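Local structure of ferrous iron transport protein B (Escherichia coli, 3I8S) at residues Asp87-Val92 / Leu111-Ile116. The protein takes up ferrous iron across the bacterial inner membrane in a GTP-driven process, its cytosolic G-protein domain probably coupling nucleotide binding to channel opening. Sequence-based numbering, arbitrary orientation. Where two conformers were deposited one is given.
Sequences DLLINV and LGIPCI
Leu89 and Asn91 reach across to Pro114 and Ile116 through a ladder of three backbone hydrogen bonds, a compact example of how a parallel beta-alpha-beta unit is closed. Strand 88-94 leads into helix 98-111, and the chain returns as strand 115-120 alongside the first, in the central sheet of the FeoB G domain, a P-loop GTPase fold. Leu89 uses both of its polar backbone atoms: its N donates to Pro114 O at 2.9 Å, while its O accepts Ile116 N at 2.9 Å. Asn91 N then binds Ile116 O at 2.9 Å, the straightest of the three at 165° about the hydrogen. The same carbonyls also meet alpha carbons, as where Cys115 CA lies 3.3 Å from Leu89 O. On both sides of Pro114 the backbone has a further partner, for the side chain of Asn169 hydrogen-bonds to Ile113 O and Cys115 N.

The return itself begins at Gly112, whose positive phi ends helix 98-111 in a Schellman motif. On one face of the sheet, Leu89 runs obliquely across Ile113, its CG, anti to the carbonyl carbon (chi1 -59°), lying 4.0 Å from Ile113 CG2. In the Cys115 conformer described here, Leu89 CD1 also approaches Cys115 SG.

Ile90 and Ile116 occupy the other face, against Leu159 and Ile163 of helix 154-164. Near the start of the ladder Pro114 sets its ring beside the chain at Asp87 and Leu88, its CB 4.0 Å from Leu88 CB. The chi1 of 67° tucks Leu88 CG between its own N and carbonyl carbon, and from there Leu88 CD1 meets Ile116 CD1, methyl against methyl, at 3.6 Å.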
ATOM      1  N   ASP A  87       2.303   1.555  13.008  1.00 26.09           N
ATOM      2  CA  ASP A  87       2.934   2.855  12.983  1.00 25.80           C
ATOM      3  C   ASP A  87       3.469   3.175  11.599  1.00 25.87           C
ATOM      4  O   ASP A  87       3.532   4.319  11.227  1.00 25.87           O
ATOM      5  CB  ASP A  87       4.084   2.855  13.988  1.00 25.79           C
ATOM      6  CG  ASP A  87       3.607   2.653  15.407  1.00 27.92           C
ATOM      7  OD1 ASP A  87       2.811   3.489  15.829  1.00 29.88           O
ATOM      8  OD2 ASP A  87       3.969   1.674  16.075  1.00 26.83           O
ATOM      9  N   LEU A  88       3.844   2.133  10.856  1.00 25.17           N
ATOM     10  CA  LEU A  88       4.234   2.235   9.467  1.00 26.15           C
ATOM     11  C   LEU A  88       4.136   0.891   8.802  1.00 26.38           C
ATOM     12  O   LEU A  88       3.979  -0.130   9.476  1.00 24.51           O
ATOM     13  CB  LEU A  88       5.651   2.744   9.300  1.00 27.92           C
ATOM     14  CG  LEU A  88       6.789   1.878   9.753  1.00 29.07           C
ATOM     15  CD1 LEU A  88       8.051   2.214   8.944  1.00 29.24           C
ATOM     16  CD2 LEU A  88       6.968   2.138  11.222  1.00 31.34           C
ATOM     17  N   LEU A  89       4.302   0.912   7.472  1.00 25.23           N
ATOM     18  CA  LEU A  89       4.229  -0.272   6.630  1.00 25.28           C
ATOM     19  C   LEU A  89       5.528  -0.386   5.849  1.00 25.61           C
ATOM     20  O   LEU A  89       6.128   0.635   5.465  1.00 26.43           O
ATOM     21  CB  LEU A  89       3.107  -0.131   5.619  1.00 25.48           C
ATOM     22  CG  LEU A  89       1.727   0.068   6.143  1.00 29.15           C
ATOM     23  CD1 LEU A  89       0.819   0.242   4.903  1.00 31.85           C
ATOM     24  CD2 LEU A  89       1.390  -1.140   6.994  1.00 25.83           C
ATOM     25  N   ILE A  90       5.989  -1.615   5.646  1.00 24.45           N
ATOM     26  CA  ILE A  90       7.060  -1.902   4.692  1.00 23.82           C
ATOM     27  C   ILE A  90       6.367  -2.616   3.578  1.00 22.84           C
ATOM     28  O   ILE A  90       5.751  -3.690   3.773  1.00 23.62           O
ATOM     29  CB  ILE A  90       8.218  -2.765   5.266  1.00 24.31           C
ATOM     30  CG1 ILE A  90       8.923  -1.958   6.367  1.00 24.93           C
ATOM     31  CG2 ILE A  90       9.214  -3.167   4.130  1.00 23.72           C
ATOM     32  CD1 ILE A  90       9.876  -2.769   7.153  1.00 25.04           C
ATOM     33  N   ASN A  91       6.429  -1.992   2.416  1.00 23.80           N
ATOM     34  CA  ASN A  91       5.805  -2.501   1.218  1.00 23.53           C
ATOM     35  C   ASN A  91       6.839  -3.156   0.348  1.00 23.53           C
ATOM     36  O   ASN A  91       7.681  -2.468  -0.208  1.00 24.46           O
ATOM     37  CB  ASN A  91       5.089  -1.365   0.496  1.00 24.17           C
ATOM     38  CG  ASN A  91       4.470  -1.780  -0.850  1.00 23.67           C
ATOM     39  OD1 ASN A  91       4.046  -2.942  -1.093  1.00 26.64           O
ATOM     40  ND2 ASN A  91       4.386  -0.798  -1.720  1.00 21.23           N
ATOM     41  N   VAL A  92       6.792  -4.474   0.287  1.00 22.87           N
ATOM     42  CA  VAL A  92       7.760  -5.278  -0.507  1.00 22.95           C
ATOM     43  C   VAL A  92       7.334  -5.291  -1.952  1.00 24.07           C
ATOM     44  O   VAL A  92       6.235  -5.749  -2.263  1.00 25.61           O
ATOM     45  CB  VAL A  92       7.937  -6.670   0.065  1.00 24.05           C
ATOM     46  CG1 VAL A  92       9.040  -7.360  -0.693  1.00 23.38           C
ATOM     47  CG2 VAL A  92       8.251  -6.572   1.573  1.00 27.94           C
ATOM     48  N   LEU A 111      -3.884   6.247   1.157  1.00 27.24           N
ATOM     49  CA  LEU A 111      -4.395   6.182   2.540  1.00 28.42           C
ATOM     50  C   LEU A 111      -3.554   7.031   3.479  1.00 28.90           C
ATOM     51  O   LEU A 111      -3.985   7.412   4.593  1.00 29.88           O
ATOM     52  CB  LEU A 111      -4.413   4.717   3.029  1.00 28.35           C
ATOM     53  CG  LEU A 111      -5.613   3.952   2.503  1.00 29.13           C
ATOM     54  CD1 LEU A 111      -5.381   2.440   2.685  1.00 32.37           C
ATOM     55  CD2 LEU A 111      -6.863   4.455   3.231  1.00 28.37           C
ATOM     56  N   GLY A 112      -2.342   7.343   3.039  1.00 28.83           N
ATOM     57  CA  GLY A 112      -1.489   8.230   3.789  1.00 29.19           C
ATOM     58  C   GLY A 112      -0.740   7.556   4.920  1.00 29.87           C
ATOM     59  O   GLY A 112      -0.196   8.245   5.791  1.00 30.00           O
ATOM     60  N   ILE A 113      -0.705   6.222   4.942  1.00 29.51           N
ATOM     61  CA  ILE A 113      -0.013   5.535   6.048  1.00 29.78           C
ATOM     62  C   ILE A 113       1.504   5.617   5.773  1.00 28.20           C
ATOM     63  O   ILE A 113       1.892   5.419   4.618  1.00 26.88           O
ATOM     64  CB  ILE A 113      -0.328   3.998   6.151  1.00 30.76           C
ATOM     65  CG1 ILE A 113      -1.792   3.644   5.852  1.00 33.79           C
ATOM     66  CG2 ILE A 113       0.169   3.486   7.505  1.00 30.78           C
ATOM     67  CD1 ILE A 113      -2.763   4.232   6.750  1.00 34.01           C
ATOM     68  N   PRO A 114       2.345   5.958   6.791  1.00 28.17           N
ATOM     69  CA  PRO A 114       3.791   6.023   6.546  1.00 27.84           C
ATOM     70  C   PRO A 114       4.286   4.690   5.978  1.00 27.17           C
ATOM     71  O   PRO A 114       3.948   3.645   6.505  1.00 25.38           O
ATOM     72  CB  PRO A 114       4.367   6.259   7.923  1.00 27.86           C
ATOM     73  CG  PRO A 114       3.307   7.027   8.592  1.00 28.87           C
ATOM     74  CD  PRO A 114       2.057   6.377   8.175  1.00 29.54           C
ATOM     75  N   CYS A 115       5.022   4.765   4.863  0.50 26.39           N
ATOM     76  CA  CYS A 115       5.506   3.593   4.122  0.50 26.89           C
ATOM     77  C   CYS A 115       6.998   3.694   3.870  0.50 26.57           C
ATOM     78  O   CYS A 115       7.565   4.803   3.772  0.50 26.30           O
ATOM     79  CB  CYS A 115       4.809   3.488   2.753  0.50 27.12           C
ATOM     80  SG  CYS A 115       3.092   2.964   2.774  0.50 27.76           S
ATOM     81  N   ILE A 116       7.635   2.530   3.824  1.00 25.89           N
ATOM     82  CA  ILE A 116       8.937   2.364   3.254  1.00 25.89           C
ATOM     83  C   ILE A 116       8.774   1.304   2.172  1.00 25.14           C
ATOM     84  O   ILE A 116       8.244   0.219   2.454  1.00 24.41           O
ATOM     85  CB  ILE A 116       9.946   1.848   4.298  1.00 25.52           C
ATOM     86  CG1 ILE A 116      10.178   2.922   5.390  1.00 27.50           C
ATOM     87  CG2 ILE A 116      11.271   1.495   3.583  1.00 25.79           C
ATOM     88  CD1 ILE A 116      10.772   2.350   6.629  1.00 26.22           C
TER